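Local coordinates for hypothetical protein GrpB (Enterococcus faecalis, PDB 2NRK) that is of unknown function but belongs to the GrpB (UPF0157) family, in the nucleotidyltransferase clan, and assembles as a dimer in the crystal, at residues A[85-93]-A[103-113]. Sequence-based numbering, arbitrary orientation.
Sequences GLSGRRYLR and VHIYQFDNTQE
R90 and L92 pair with I105 and V103 as antiparallel hydrogen-bonded pairs, each closed by two backbone bonds; L92 N to V103 O is 2.9 Å, and the axes of 89-93 and 103-107 run antiparallel at 163°. On the face of L92 and I105, L92 and V103 lie alongside, CB to CB 3.8 Å, and V58 of strand 54-60 packs against V103 and I105. The R90 guanidinium leads away into a salt bridge with D67. The two strands form a β-hairpin within the mixed sheet, strand 101-107 inserted between 54-60 and 89-94. On the other face R89, with CG anti to the backbone N (chi1 -178°), runs beside Y106, its CG over one face of the ring and its CB 3.8 Å from CE1. R89 NE bonds to the carbonyl of E83. A water bridges R89 NH1 (2.8 Å) and H104 ND1; its very short approach to Y106 OH is doubtful. H104 NE2 bonds to D55, Y106 OH to H117. Y91 and H104 rings meet obliquely, planes 52° apart. Past the strand, a second water accepts hydrogen bonds from Q107 N and N110 ND2 and donates one to G88 O (2.8 Å), tying the L86-R89 type II turn to the N-cap residue of helix 111-126.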
loop_
_atom_site.group_PDB
_atom_site.type_symbol
_atom_site.label_atom_id
_atom_site.label_comp_id
_atom_site.label_asym_id
_atom_site.label_seq_id
_atom_site.Cartn_x
_atom_site.Cartn_y
_atom_site.Cartn_z
ATOM N N GLY A 85 -20.775 2.563 6.975
ATOM C CA GLY A 85 -20.633 1.140 6.801
ATOM C C GLY A 85 -19.202 0.639 6.601
ATOM O O GLY A 85 -19.012 -0.568 6.559
ATOM N N LEU A 86 -18.207 1.526 6.468
ATOM C CA LEU A 86 -16.816 1.079 6.333
ATOM C C LEU A 86 -15.937 1.599 7.461
ATOM O O LEU A 86 -15.796 2.801 7.660
ATOM C CB LEU A 86 -16.208 1.452 4.972
ATOM C CG LEU A 86 -16.850 0.959 3.670
ATOM C CD1 LEU A 86 -16.040 1.439 2.466
ATOM C CD2 LEU A 86 -17.019 -0.563 3.645
ATOM N N SER A 87 -15.331 0.663 8.200
ATOM C CA SER A 87 -14.529 0.993 9.379
ATOM C C SER A 87 -13.385 1.940 9.041
ATOM O O SER A 87 -12.630 1.702 8.084
ATOM C CB SER A 87 -13.985 -0.294 10.040
ATOM O OG SER A 87 -13.464 0.017 11.325
ATOM N N GLY A 88 -13.270 3.033 9.788
ATOM C CA GLY A 88 -12.184 3.985 9.547
ATOM C C GLY A 88 -12.399 5.015 8.457
ATOM O O GLY A 88 -11.585 5.915 8.316
ATOM N N ARG A 89 -13.500 4.928 7.712
ATOM C CA ARG A 89 -13.766 5.911 6.662
ATOM C C ARG A 89 -14.514 7.117 7.224
ATOM O O ARG A 89 -15.241 6.987 8.234
ATOM C CB ARG A 89 -14.590 5.268 5.535
ATOM C CG ARG A 89 -14.862 6.236 4.362
ATOM C CD ARG A 89 -15.539 5.496 3.202
ATOM N NE ARG A 89 -16.865 4.950 3.582
ATOM C CZ ARG A 89 -17.739 4.479 2.686
ATOM N NH1 ARG A 89 -17.423 4.488 1.382
ATOM N NH2 ARG A 89 -18.917 3.984 3.062
ATOM N N ARG A 90 -14.303 8.282 6.616
ATOM C CA ARG A 90 -15.336 9.338 6.638
ATOM C C ARG A 90 -15.783 9.585 5.219
ATOM O O ARG A 90 -14.960 9.901 4.361
ATOM C CB ARG A 90 -14.843 10.624 7.304
ATOM C CG ARG A 90 -14.470 10.415 8.778
ATOM C CD ARG A 90 -15.683 9.977 9.640
ATOM N NE ARG A 90 -15.324 9.941 11.062
ATOM C CZ ARG A 90 -14.750 8.906 11.673
ATOM N NH1 ARG A 90 -14.505 7.781 11.002
ATOM N NH2 ARG A 90 -14.443 8.991 12.995
ATOM N N TYR A 91 -17.087 9.492 4.983
ATOM C CA TYR A 91 -17.612 9.545 3.640
ATOM C C TYR A 91 -18.442 10.832 3.524
ATOM O O TYR A 91 -19.220 11.148 4.439
ATOM C CB TYR A 91 -18.501 8.319 3.419
ATOM C CG TYR A 91 -19.177 8.244 2.065
ATOM C CD1 TYR A 91 -18.422 8.155 0.898
ATOM C CD2 TYR A 91 -20.573 8.196 1.961
ATOM C CE1 TYR A 91 -19.056 8.042 -0.370
ATOM C CE2 TYR A 91 -21.211 8.084 0.698
ATOM C CZ TYR A 91 -20.429 8.030 -0.445
ATOM O OH TYR A 91 -21.072 7.931 -1.675
ATOM N N LEU A 92 -18.250 11.554 2.429
ATOM C CA LEU A 92 -19.030 12.767 2.137
ATOM C C LEU A 92 -19.683 12.599 0.781
ATOM O O LEU A 92 -19.075 12.076 -0.144
ATOM C CB LEU A 92 -18.138 14.017 2.054
ATOM C CG LEU A 92 -17.045 14.292 3.095
ATOM C CD1 LEU A 92 -16.274 15.547 2.715
ATOM C CD2 LEU A 92 -17.660 14.454 4.429
ATOM N N ARG A 93 -20.905 13.090 0.654
ATOM C CA ARG A 93 -21.561 13.113 -0.648
ATOM C C ARG A 93 -22.265 14.424 -0.847
ATOM O O ARG A 93 -22.801 15.035 0.102
ATOM C CB ARG A 93 -22.557 11.939 -0.789
ATOM C CG ARG A 93 -23.706 12.000 0.168
ATOM C CD ARG A 93 -24.513 10.676 0.120
ATOM N NE ARG A 93 -25.694 10.851 0.931
ATOM C CZ ARG A 93 -26.486 9.855 1.317
ATOM N NH1 ARG A 93 -26.195 8.612 0.946
ATOM N NH2 ARG A 93 -27.536 10.123 2.078
ATOM N N VAL A 103 -16.670 11.716 -1.557
ATOM C CA VAL A 103 -15.347 11.886 -0.942
ATOM C C VAL A 103 -15.116 10.772 0.045
ATOM O O VAL A 103 -15.934 10.557 0.945
ATOM C CB VAL A 103 -15.257 13.277 -0.233
ATOM C CG1 VAL A 103 -13.865 13.484 0.380
ATOM C CG2 VAL A 103 -15.581 14.403 -1.217
ATOM N N HIS A 104 -13.999 10.057 -0.121
ATOM C CA HIS A 104 -13.726 8.856 0.672
ATOM C C HIS A 104 -12.475 9.203 1.473
ATOM O O HIS A 104 -11.386 9.316 0.886
ATOM C CB HIS A 104 -13.392 7.669 -0.249
ATOM C CG HIS A 104 -14.408 7.423 -1.326
ATOM N ND1 HIS A 104 -15.377 6.448 -1.227
ATOM C CD2 HIS A 104 -14.623 8.050 -2.505
ATOM C CE1 HIS A 104 -16.130 6.467 -2.317
ATOM N NE2 HIS A 104 -15.698 7.432 -3.108
ATOM N N ILE A 105 -12.645 9.442 2.771
ATOM C CA ILE A 105 -11.529 9.897 3.601
ATOM C C ILE A 105 -11.062 8.715 4.455
ATOM O O ILE A 105 -11.863 8.056 5.115
ATOM C CB ILE A 105 -11.922 11.084 4.502
ATOM C CG1 ILE A 105 -12.553 12.218 3.674
ATOM C CG2 ILE A 105 -10.698 11.631 5.225
ATOM C CD1 ILE A 105 -13.161 13.374 4.549
ATOM N N TYR A 106 -9.749 8.451 4.443
ATOM C CA TYR A 106 -9.205 7.386 5.288
ATOM C C TYR A 106 -7.941 7.858 6.011
ATOM O O TYR A 106 -7.234 8.738 5.532
ATOM C CB TYR A 106 -8.793 6.179 4.456
ATOM C CG TYR A 106 -9.906 5.504 3.672
ATOM C CD1 TYR A 106 -10.703 4.517 4.250
ATOM C CD2 TYR A 106 -10.080 5.811 2.327
ATOM C CE1 TYR A 106 -11.702 3.855 3.452
ATOM C CE2 TYR A 106 -11.054 5.186 1.556
ATOM C CZ TYR A 106 -11.841 4.226 2.111
ATOM O OH TYR A 106 -12.760 3.602 1.254
ATOM N N GLN A 107 -7.668 7.247 7.155
ATOM C CA GLN A 107 -6.404 7.487 7.838
ATOM C C GLN A 107 -5.254 6.806 7.076
ATOM O O GLN A 107 -5.451 5.763 6.438
ATOM C CB GLN A 107 -6.459 6.926 9.255
ATOM C CG GLN A 107 -5.404 7.512 10.167
ATOM C CD GLN A 107 -5.770 7.275 11.622
ATOM O OE1 GLN A 107 -6.467 8.083 12.236
ATOM N NE2 GLN A 107 -5.341 6.144 12.156
ATOM N N PHE A 108 -4.063 7.400 7.149
ATOM C CA PHE A 108 -2.894 6.923 6.415
ATOM C C PHE A 108 -2.549 5.412 6.605
ATOM O O PHE A 108 -1.837 4.820 5.781
ATOM C CB PHE A 108 -1.649 7.715 6.853
ATOM C CG PHE A 108 -1.174 7.337 8.215
ATOM C CD1 PHE A 108 -1.794 7.878 9.341
ATOM C CD2 PHE A 108 -0.138 6.414 8.380
ATOM C CE1 PHE A 108 -1.386 7.527 10.617
ATOM C CE2 PHE A 108 0.283 6.038 9.656
ATOM C CZ PHE A 108 -0.337 6.591 10.782
ATOM N N ASP A 109 -2.987 4.832 7.728
ATOM C CA ASP A 109 -2.661 3.434 8.020
ATOM C C ASP A 109 -3.722 2.439 7.580
ATOM O O ASP A 109 -3.554 1.226 7.763
ATOM C CB ASP A 109 -2.263 3.222 9.479
ATOM C CG ASP A 109 -3.276 3.756 10.459
ATOM O OD1 ASP A 109 -4.350 4.261 10.060
ATOM O OD2 ASP A 109 -2.953 3.686 11.666
ATOM N N ASN A 110 -4.762 2.938 6.908
ATOM C CA ASN A 110 -5.731 2.040 6.297
ATOM C C ASN A 110 -5.266 1.649 4.909
ATOM O O ASN A 110 -5.856 2.030 3.891
ATOM C CB ASN A 110 -7.101 2.705 6.264
ATOM C CG ASN A 110 -8.222 1.688 6.046
ATOM O OD1 ASN A 110 -8.020 0.620 5.421
ATOM N ND2 ASN A 110 -9.412 2.030 6.523
ATOM N N THR A 111 -4.168 0.901 4.868
ATOM C CA THR A 111 -3.532 0.577 3.576
ATOM C C THR A 111 -4.431 -0.254 2.675
ATOM O O THR A 111 -4.363 -0.124 1.453
ATOM C CB THR A 111 -2.195 -0.114 3.761
ATOM O OG1 THR A 111 -2.379 -1.393 4.401
ATOM C CG2 THR A 111 -1.266 0.778 4.632
ATOM N N GLN A 112 -5.263 -1.130 3.255
ATOM C CA GLN A 112 -6.116 -1.994 2.423
ATOM C C GLN A 112 -7.071 -1.169 1.564
ATOM O O GLN A 112 -7.204 -1.424 0.365
ATOM C CB GLN A 112 -6.914 -2.983 3.286
ATOM C CG GLN A 112 -6.067 -3.886 4.172
ATOM C CD GLN A 112 -5.572 -5.120 3.464
ATOM O OE1 GLN A 112 -4.759 -5.037 2.554
ATOM N NE2 GLN A 112 -6.050 -6.286 3.896
ATOM N N GLU A 113 -7.732 -0.182 2.180
ATOM C CA GLU A 113 -8.724 0.623 1.432
ATOM C C GLU A 113 -8.029 1.581 0.513
ATOM O O GLU A 113 -8.450 1.781 -0.627
ATOM C CB GLU A 113 -9.611 1.370 2.409
ATOM C CG GLU A 113 -10.682 0.425 2.956
ATOM C CD GLU A 113 -11.653 0.039 1.822
ATOM O OE1 GLU A 113 -12.375 0.936 1.306
ATOM O OE2 GLU A 113 -11.676 -1.133 1.445
HETATM O O HOH W 1 -9.037 4.843 7.969
HETATM O O HOH W 2 -14.985 4.119 0.164
#